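Local structure of UPF0255 protein frsA (Vibrio vulnificus, 4I4C) at residues S35-I40 / V329-L334; Q56-G61 / I65-V70; V195-A200 / Q249-E254. The protein probably hydrolyses carboxylic esters as an alpha/beta-hydrolase-fold serine esterase. One frame throughout, in Å; residues are numbered along the deposited sequence.

Contact 1 of 3, residues S35-I40 / V329-L334; sequences SLLDEI and VDIYSL
A capped helix start, the first turn of helix 331-337, meets the flank of helix 31-44 through Leu36, Leu37, Ile331 and Tyr332. The example illustrates how the opening residues of a helix can pack while the residue before them does the capping. Leu36 buries the most surface of its segment. Its CG lies anti to the backbone N (chi1 178°), which carries the CD2 methyl out between two partners: CG2 of Ile331 at 4.1 Å from Leu36 CD2, and the phenol of Tyr332, whose CE1 is 3.9 Å from the same methyl. The tyrosine comes from the opposite direction and meets the methyl obliquely, with its OH 4.1 Å from Leu36 CB. At the next residue, Leu37, CD1 of Ile331 sits 3.6 Å from CD2 of Leu37, the shorter of its two approaches to that isopropyl group. Ile331 thus serves both leucines with separate branches, CG2 for Leu36 and CD1 for Leu37. Around this apolar seam, Leu317 of helix 314-323 and Tyr29 of strand 28-29 touch both Leu37 and Ile331, whereas Tyr332 lies at the exposed margin. The polar bonds lie beside this apolar patch. Asp330 OD2 accepts from Ser333 N at 2.9 Å, with an N-H...O angle of 161°, on the anti side of the carboxylate. Ser33 OG also bonds Ile331 N, so helix 31-44 is tied to the same helix start. The arrangement is that of an aspartate N-cap whose first helical turn packs against a neighbouring helix.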
loop_
_atom_site.group_PDB
_atom_site.type_symbol
_atom_site.label_atom_id
_atom_site.label_comp_id
_atom_site.label_asym_id
_atom_site.label_seq_id
_atom_site.Cartn_x
_atom_site.Cartn_y
_atom_site.Cartn_z
ATOM N N SER A 35 27.901 -8.041 0.849
ATOM C CA SER A 35 28.346 -8.982 1.875
ATOM C C SER A 35 27.358 -9.041 3.040
ATOM O O SER A 35 27.083 -10.118 3.574
ATOM C CB SER A 35 29.750 -8.641 2.367
ATOM O OG SER A 35 30.037 -9.348 3.562
ATOM N N LEU A 36 26.822 -7.888 3.428
ATOM C CA LEU A 36 25.766 -7.840 4.451
ATOM C C LEU A 36 24.461 -8.556 4.030
ATOM O O LEU A 36 23.845 -9.269 4.833
ATOM C CB LEU A 36 25.494 -6.396 4.882
ATOM C CG LEU A 36 24.386 -6.188 5.912
ATOM C CD1 LEU A 36 24.545 -7.149 7.078
ATOM C CD2 LEU A 36 24.394 -4.752 6.396
ATOM N N LEU A 37 24.053 -8.365 2.777
ATOM C CA LEU A 37 22.908 -9.072 2.209
ATOM C C LEU A 37 23.080 -10.593 2.273
ATOM O O LEU A 37 22.135 -11.324 2.583
ATOM C CB LEU A 37 22.673 -8.630 0.762
ATOM C CG LEU A 37 22.137 -7.198 0.625
ATOM C CD1 LEU A 37 21.863 -6.862 -0.824
ATOM C CD2 LEU A 37 20.861 -7.013 1.470
ATOM N N ASP A 38 24.287 -11.068 1.980
ATOM C CA ASP A 38 24.568 -12.497 2.062
ATOM C C ASP A 38 24.412 -12.997 3.502
ATOM O O ASP A 38 23.804 -14.041 3.731
ATOM C CB ASP A 38 25.955 -12.821 1.493
ATOM C CG ASP A 38 26.099 -12.410 0.042
ATOM O OD1 ASP A 38 25.092 -12.453 -0.703
ATOM O OD2 ASP A 38 27.226 -12.036 -0.351
ATOM N N GLU A 39 24.947 -12.246 4.466
ATOM C CA GLU A 39 24.723 -12.533 5.893
ATOM C C GLU A 39 23.231 -12.693 6.239
ATOM O O GLU A 39 22.818 -13.685 6.847
ATOM C CB GLU A 39 25.296 -11.413 6.768
ATOM C CG GLU A 39 26.760 -11.537 7.120
ATOM C CD GLU A 39 27.072 -12.795 7.906
ATOM O OE1 GLU A 39 26.652 -12.908 9.081
ATOM O OE2 GLU A 39 27.747 -13.672 7.337
ATOM N N ILE A 40 22.438 -11.696 5.849
ATOM C CA ILE A 40 21.000 -11.684 6.084
ATOM C C ILE A 40 20.320 -12.924 5.493
ATOM O O ILE A 40 19.576 -13.627 6.195
ATOM C CB ILE A 40 20.371 -10.395 5.485
ATOM C CG1 ILE A 40 20.880 -9.153 6.230
ATOM C CG2 ILE A 40 18.836 -10.475 5.491
ATOM C CD1 ILE A 40 20.620 -7.842 5.478
ATOM N N VAL A 329 23.263 1.259 -3.600
ATOM C CA VAL A 329 22.896 1.297 -2.195
ATOM C C VAL A 329 24.033 0.986 -1.255
ATOM O O VAL A 329 24.726 -0.023 -1.408
ATOM C CB VAL A 329 21.759 0.302 -1.882
ATOM C CG1 VAL A 329 21.281 0.469 -0.433
ATOM C CG2 VAL A 329 20.627 0.506 -2.835
ATOM N N ASP A 330 24.212 1.865 -0.278
ATOM C CA ASP A 330 24.965 1.543 0.917
ATOM C C ASP A 330 23.957 1.357 2.047
ATOM O O ASP A 330 23.274 2.295 2.424
ATOM C CB ASP A 330 25.944 2.667 1.260
ATOM C CG ASP A 330 26.844 2.301 2.408
ATOM O OD1 ASP A 330 28.026 1.992 2.157
ATOM O OD2 ASP A 330 26.357 2.303 3.560
ATOM N N ILE A 331 23.856 0.139 2.571
ATOM C CA ILE A 331 22.845 -0.179 3.582
ATOM C C ILE A 331 23.041 0.589 4.887
ATOM O O ILE A 331 22.072 0.997 5.530
ATOM C CB ILE A 331 22.791 -1.702 3.864
ATOM C CG1 ILE A 331 22.591 -2.467 2.543
ATOM C CG2 ILE A 331 21.708 -2.024 4.868
ATOM C CD1 ILE A 331 22.470 -3.982 2.687
ATOM N N TYR A 332 24.294 0.790 5.279
ATOM C CA TYR A 332 24.578 1.467 6.538
ATOM C C TYR A 332 24.103 2.912 6.451
ATOM O O TYR A 332 23.502 3.434 7.383
ATOM C CB TYR A 332 26.072 1.407 6.867
ATOM C CG TYR A 332 26.639 0.009 6.793
ATOM C CD1 TYR A 332 26.478 -0.888 7.842
ATOM C CD2 TYR A 332 27.324 -0.419 5.660
ATOM C CE1 TYR A 332 26.991 -2.172 7.770
ATOM C CE2 TYR A 332 27.842 -1.698 5.576
ATOM C CZ TYR A 332 27.672 -2.574 6.632
ATOM O OH TYR A 332 28.194 -3.848 6.537
ATOM N N SER A 333 24.366 3.543 5.317
ATOM C CA SER A 333 23.931 4.912 5.108
ATOM C C SER A 333 22.406 4.998 5.009
ATOM O O SER A 333 21.793 5.831 5.663
ATOM C CB SER A 333 24.587 5.496 3.869
ATOM O OG SER A 333 24.065 6.778 3.604
ATOM N N LEU A 334 21.801 4.136 4.194
ATOM C CA LEU A 334 20.342 4.047 4.116
ATOM C C LEU A 334 19.648 3.896 5.483
ATOM O O LEU A 334 18.629 4.541 5.750
ATOM C CB LEU A 334 19.933 2.896 3.199
ATOM C CG LEU A 334 18.443 2.639 2.966
ATOM C CD1 LEU A 334 17.767 3.928 2.580
ATOM C CD2 LEU A 334 18.244 1.577 1.868
#

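Contact 2 of 3, residues Q56-G61 / I65-V70; sequences QWVWQG and IEQEQV
Gln67 buries the most surface here, and its amide end does all the touching, reaching across to Trp57 and Val58 on the preceding helix. With CG anti to the backbone N (chi1 167°) and the chain extended beyond it, the side chain projects straight from helix 64-75 and crosses both partners at about a right angle. Its two amide atoms then divide the work. OE1 lies at the rim of the indole, in the ring plane, 3.3 Å from Trp57 CE3 and 3.5 Å from Trp57 CB, while the amide and ring planes are turned 58° apart. NE2 comes within 3.4 Å of the CG2 methyl of Val58, and donates to the carbonyl of Arg54, the first residue of helix 54-60. OE1, by contrast, is buried with no hydrogen-bonding partner in the model; only carbon atoms of Trp57 face it across the contact. Trp57 is covered further by Tyr137, edge to face, and by Ile134 of helix 121-136, while Trp102 of helix 98-114 touches Gln67. Gln56, Trp59 and Gln60 of helix 54-60 line the pocket of a bound polyether. The chain turns between the two helices at Gly61, which has positive phi (133°) and bonds back to Val58 O at 2.9 Å, with a weaker bond to Trp57 O. Here two consecutive helices are joined by a short turn, the first closed by a Schellman motif.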
loop_
_atom_site.group_PDB
_atom_site.type_symbol
_atom_site.label_atom_id
_atom_site.label_comp_id
_atom_site.label_asym_id
_atom_site.label_seq_id
_atom_site.Cartn_x
_atom_site.Cartn_y
_atom_site.Cartn_z
ATOM N N GLN A 56 -3.048 -11.249 3.142
ATOM C CA GLN A 56 -3.378 -9.887 2.711
ATOM C C GLN A 56 -4.027 -9.903 1.329
ATOM O O GLN A 56 -5.040 -9.260 1.089
ATOM C CB GLN A 56 -2.135 -9.002 2.685
ATOM C CG GLN A 56 -2.428 -7.543 2.372
ATOM C CD GLN A 56 -1.190 -6.769 1.933
ATOM O OE1 GLN A 56 -0.248 -6.606 2.698
ATOM N NE2 GLN A 56 -1.193 -6.295 0.692
ATOM N N TRP A 57 -3.423 -10.638 0.409
ATOM C CA TRP A 57 -3.933 -10.686 -0.959
ATOM C C TRP A 57 -5.338 -11.298 -1.021
ATOM O O TRP A 57 -6.198 -10.810 -1.751
ATOM C CB TRP A 57 -2.926 -11.371 -1.885
ATOM C CG TRP A 57 -1.681 -10.561 -2.041
ATOM C CD1 TRP A 57 -1.585 -9.199 -2.009
ATOM C CD2 TRP A 57 -0.345 -11.052 -2.217
ATOM N NE1 TRP A 57 -0.276 -8.814 -2.172
ATOM C CE2 TRP A 57 0.503 -9.933 -2.309
ATOM C CE3 TRP A 57 0.213 -12.328 -2.312
ATOM C CZ2 TRP A 57 1.887 -10.050 -2.482
ATOM C CZ3 TRP A 57 1.586 -12.439 -2.490
ATOM C CH2 TRP A 57 2.404 -11.306 -2.571
ATOM N N VAL A 58 -5.584 -12.327 -0.217
ATOM C CA VAL A 58 -6.912 -12.935 -0.139
ATOM C C VAL A 58 -7.922 -11.930 0.429
ATOM O O VAL A 58 -8.982 -11.729 -0.133
ATOM C CB VAL A 58 -6.885 -14.210 0.721
ATOM C CG1 VAL A 58 -8.297 -14.664 1.068
ATOM C CG2 VAL A 58 -6.108 -15.306 0.005
ATOM N N TRP A 59 -7.561 -11.296 1.537
ATOM C CA TRP A 59 -8.342 -10.192 2.099
ATOM C C TRP A 59 -8.704 -9.143 1.034
ATOM O O TRP A 59 -9.851 -8.712 0.927
ATOM C CB TRP A 59 -7.535 -9.548 3.222
ATOM C CG TRP A 59 -8.284 -8.583 4.072
ATOM C CD1 TRP A 59 -9.612 -8.623 4.398
ATOM C CD2 TRP A 59 -7.744 -7.421 4.720
ATOM N NE1 TRP A 59 -9.930 -7.556 5.205
ATOM C CE2 TRP A 59 -8.800 -6.807 5.425
ATOM C CE3 TRP A 59 -6.467 -6.840 4.772
ATOM C CZ2 TRP A 59 -8.619 -5.639 6.175
ATOM C CZ3 TRP A 59 -6.288 -5.675 5.520
ATOM C CH2 TRP A 59 -7.360 -5.090 6.209
ATOM N N GLN A 60 -7.720 -8.746 0.238
ATOM C CA GLN A 60 -7.934 -7.791 -0.848
ATOM C C GLN A 60 -8.785 -8.322 -2.012
ATOM O O GLN A 60 -9.290 -7.540 -2.821
ATOM C CB GLN A 60 -6.585 -7.280 -1.372
ATOM C CG GLN A 60 -5.832 -6.480 -0.340
ATOM C CD GLN A 60 -4.449 -6.069 -0.779
ATOM O OE1 GLN A 60 -3.515 -6.854 -0.710
ATOM N NE2 GLN A 60 -4.306 -4.819 -1.209
ATOM N N GLY A 61 -8.941 -9.637 -2.113
ATOM C CA GLY A 61 -9.863 -10.195 -3.087
ATOM C C GLY A 61 -9.387 -11.348 -3.961
ATOM O O GLY A 61 -10.168 -11.874 -4.748
ATOM N N ILE A 65 -7.599 -20.446 -3.791
ATOM C CA ILE A 65 -7.259 -21.604 -4.621
ATOM C C ILE A 65 -6.409 -21.181 -5.818
ATOM O O ILE A 65 -5.407 -21.830 -6.134
ATOM C CB ILE A 65 -8.524 -22.377 -5.094
ATOM C CG1 ILE A 65 -9.388 -22.770 -3.895
ATOM C CG2 ILE A 65 -8.150 -23.616 -5.878
ATOM C CD1 ILE A 65 -8.710 -23.709 -2.940
ATOM N N GLU A 66 -6.807 -20.092 -6.482
ATOM C CA GLU A 66 -6.092 -19.619 -7.672
ATOM C C GLU A 66 -4.714 -19.064 -7.303
ATOM O O GLU A 66 -3.756 -19.206 -8.050
ATOM C CB GLU A 66 -6.900 -18.551 -8.408
ATOM C CG GLU A 66 -8.254 -19.021 -8.928
ATOM C CD GLU A 66 -9.123 -17.872 -9.417
ATOM O OE1 GLU A 66 -8.754 -16.698 -9.188
ATOM O OE2 GLU A 66 -10.178 -18.141 -10.027
ATOM N N GLN A 67 -4.628 -18.432 -6.136
ATOM C CA GLN A 67 -3.352 -17.960 -5.610
ATOM C C GLN A 67 -2.375 -19.116 -5.371
ATOM O O GLN A 67 -1.187 -19.020 -5.700
ATOM C CB GLN A 67 -3.573 -17.171 -4.311
ATOM C CG GLN A 67 -2.315 -16.915 -3.532
ATOM C CD GLN A 67 -2.486 -15.835 -2.477
ATOM O OE1 GLN A 67 -2.035 -14.707 -2.663
ATOM N NE2 GLN A 67 -3.127 -16.178 -1.362
ATOM N N GLU A 68 -2.870 -20.209 -4.798
ATOM C CA GLU A 68 -2.009 -21.368 -4.587
ATOM C C GLU A 68 -1.584 -21.967 -5.925
ATOM O O GLU A 68 -0.441 -22.395 -6.067
ATOM C CB GLU A 68 -2.655 -22.439 -3.703
ATOM C CG GLU A 68 -2.796 -22.059 -2.219
ATOM C CD GLU A 68 -1.555 -21.369 -1.657
ATOM O OE1 GLU A 68 -0.413 -21.749 -2.015
ATOM O OE2 GLU A 68 -1.723 -20.439 -0.847
ATOM N N GLN A 69 -2.492 -21.996 -6.901
ATOM C CA GLN A 69 -2.136 -22.509 -8.236
ATOM C C GLN A 69 -1.019 -21.639 -8.844
ATOM O O GLN A 69 -0.063 -22.157 -9.439
ATOM C CB GLN A 69 -3.358 -22.574 -9.159
ATOM C CG GLN A 69 -4.441 -23.572 -8.695
ATOM C CD GLN A 69 -5.670 -23.602 -9.592
ATOM O OE1 GLN A 69 -5.785 -22.829 -10.542
ATOM N NE2 GLN A 69 -6.600 -24.508 -9.288
ATOM N N VAL A 70 -1.136 -20.324 -8.667
ATOM C CA VAL A 70 -0.135 -19.383 -9.165
ATOM C C VAL A 70 1.194 -19.592 -8.464
ATOM O O VAL A 70 2.233 -19.733 -9.113
ATOM C CB VAL A 70 -0.591 -17.908 -8.990
ATOM C CG1 VAL A 70 0.554 -16.958 -9.293
ATOM C CG2 VAL A 70 -1.780 -17.615 -9.897
#

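Contact 3 of 3, residues V195-A200 / Q249-E254; sequences VVIVSA and QAVLNE
Ile197 of the strand meets two successive helix residues, Val251 and Leu252, and these three make up the whole interface. Gln249 points away from the strand, and its NE2 is hydrogen-bonded to Glu285 OE2; Ala250 touches Phe175 on strand 167-175, an outermost strand of the same sheet. Val251 is the first to meet strand 193-199: its CG1 lies 4.5 Å from CD1 of Ile197, a loose apolar approach, and the valine also touches Leu225 of strand 223-226. This is the alpha/beta-hydrolase core, a mixed sheet with helices packed on it, and strand 193-199 runs inside that sheet, parallel to both neighbours, 223-226 and 266-271. Leu252 follows. It offers the isoleucine the base of its side chain and its backbone, with CB 4.4 Å and CA 4.3 Å from Ile197 CD1, while the leucine also packs on Ile289 and Glu285. One terminal methyl therefore supplies every approach on the strand side, carried there because CD1 continues the chain beyond CG1 in an extended form (chi2 167°). Further along, Asn253 OD1 is hydrogen-bonded to Lys288 NZ. Glu254 touches Ile173, and its N bonds weakly to Ala250 O at 3.0 Å and Val251 O at 3.2 Å.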
loop_
_atom_site.group_PDB
_atom_site.type_symbol
_atom_site.label_atom_id
_atom_site.label_comp_id
_atom_site.label_asym_id
_atom_site.label_seq_id
_atom_site.Cartn_x
_atom_site.Cartn_y
_atom_site.Cartn_z
ATOM N N VAL A 195 -16.309 11.612 3.265
ATOM C CA VAL A 195 -15.230 11.017 2.467
ATOM C C VAL A 195 -14.036 10.653 3.327
ATOM O O VAL A 195 -13.719 11.350 4.296
ATOM C CB VAL A 195 -14.792 11.976 1.309
ATOM C CG1 VAL A 195 -14.210 13.280 1.858
ATOM C CG2 VAL A 195 -13.813 11.285 0.350
ATOM N N VAL A 196 -13.384 9.547 2.997
ATOM C CA VAL A 196 -12.119 9.236 3.630
ATOM C C VAL A 196 -11.004 9.206 2.593
ATOM O O VAL A 196 -11.145 8.587 1.544
ATOM C CB VAL A 196 -12.173 7.910 4.399
ATOM C CG1 VAL A 196 -13.081 8.040 5.599
ATOM C CG2 VAL A 196 -12.663 6.799 3.501
ATOM N N ILE A 197 -9.910 9.900 2.876
ATOM C CA ILE A 197 -8.733 9.828 2.037
ATOM C C ILE A 197 -7.944 8.634 2.550
ATOM O O ILE A 197 -7.781 8.482 3.760
ATOM C CB ILE A 197 -7.885 11.091 2.137
ATOM C CG1 ILE A 197 -8.734 12.323 1.787
ATOM C CG2 ILE A 197 -6.671 10.975 1.199
ATOM C CD1 ILE A 197 -8.102 13.642 2.155
ATOM N N VAL A 198 -7.491 7.770 1.641
ATOM C CA VAL A 198 -6.879 6.506 2.030
ATOM C C VAL A 198 -5.555 6.298 1.316
ATOM O O VAL A 198 -5.495 6.439 0.099
ATOM C CB VAL A 198 -7.810 5.322 1.708
ATOM C CG1 VAL A 198 -7.196 4.018 2.176
ATOM C CG2 VAL A 198 -9.188 5.530 2.335
ATOM N N SER A 199 -4.497 5.975 2.067
ATOM C CA SER A 199 -3.220 5.583 1.462
ATOM C C SER A 199 -2.633 4.300 2.064
ATOM O O SER A 199 -2.608 4.143 3.282
ATOM C CB SER A 199 -2.208 6.723 1.573
ATOM O OG SER A 199 -2.584 7.798 0.736
ATOM N N ALA A 200 -2.177 3.386 1.205
ATOM C CA ALA A 200 -1.455 2.194 1.660
ATOM C C ALA A 200 0.048 2.471 1.743
ATOM O O ALA A 200 0.468 3.626 1.666
ATOM C CB ALA A 200 -1.743 1.004 0.759
ATOM N N GLN A 249 -2.204 16.744 1.869
ATOM C CA GLN A 249 -2.629 18.066 2.306
ATOM C C GLN A 249 -3.222 18.808 1.121
ATOM O O GLN A 249 -4.248 19.489 1.243
ATOM C CB GLN A 249 -1.445 18.838 2.872
ATOM C CG GLN A 249 -1.777 20.255 3.257
ATOM C CD GLN A 249 -1.043 20.675 4.493
ATOM O OE1 GLN A 249 0.172 20.479 4.603
ATOM N NE2 GLN A 249 -1.774 21.237 5.451
ATOM N N ALA A 250 -2.575 18.650 -0.027
ATOM C CA ALA A 250 -3.026 19.280 -1.262
ATOM C C ALA A 250 -4.330 18.654 -1.721
ATOM O O ALA A 250 -5.213 19.350 -2.218
ATOM C CB ALA A 250 -1.957 19.175 -2.362
ATOM N N VAL A 251 -4.453 17.340 -1.568
ATOM C CA VAL A 251 -5.696 16.665 -1.922
ATOM C C VAL A 251 -6.803 17.111 -0.960
ATOM O O VAL A 251 -7.948 17.317 -1.369
ATOM C CB VAL A 251 -5.557 15.124 -1.908
ATOM C CG1 VAL A 251 -6.914 14.473 -2.053
ATOM C CG2 VAL A 251 -4.632 14.640 -3.033
ATOM N N LEU A 252 -6.457 17.278 0.317
ATOM C CA LEU A 252 -7.415 17.782 1.306
ATOM C C LEU A 252 -7.885 19.192 0.941
ATOM O O LEU A 252 -9.088 19.471 0.908
ATOM C CB LEU A 252 -6.814 17.761 2.718
ATOM C CG LEU A 252 -7.612 18.359 3.885
ATOM C CD1 LEU A 252 -8.935 17.642 4.105
ATOM C CD2 LEU A 252 -6.777 18.339 5.163
ATOM N N ASN A 253 -6.934 20.071 0.639
ATOM C CA ASN A 253 -7.270 21.442 0.267
ATOM C C ASN A 253 -8.068 21.530 -1.024
ATOM O O ASN A 253 -8.765 22.514 -1.262
ATOM C CB ASN A 253 -6.008 22.301 0.163
ATOM C CG ASN A 253 -5.325 22.489 1.499
ATOM O OD1 ASN A 253 -5.948 22.344 2.555
ATOM N ND2 ASN A 253 -4.036 22.811 1.463
ATOM N N GLU A 254 -7.963 20.498 -1.858
ATOM C CA GLU A 254 -8.711 20.451 -3.107
ATOM C C GLU A 254 -10.191 20.052 -2.917
ATOM O O GLU A 254 -11.042 20.376 -3.757
ATOM C CB GLU A 254 -8.023 19.507 -4.102
ATOM C CG GLU A 254 -8.673 19.477 -5.477
ATOM C CD GLU A 254 -8.500 20.783 -6.225
ATOM O OE1 GLU A 254 -7.558 21.531 -5.892
ATOM O OE2 GLU A 254 -9.302 21.058 -7.145
#

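How the contacts relate
The three contacts show how packing chemistry follows position. Contact 3 is buried and purely aliphatic, a helix laid on the mixed sheet; contact 2 is also buried but joins two helices through an amide against an indole and a methyl; contact 1, its centre about 24 Å from the centre of the chain, is partly buried and has an exposed tyrosine at its margin. Helices 31-44 and 54-60 follow each other in sequence, yet contacts 1 and 2 have centres about 32 Å apart. Along the chain, contact 1 closes a long loop that encloses the other two, which come in series. Contact 2 alone holds pocket residues of a bound polyether, probably from the crystallisation liquor.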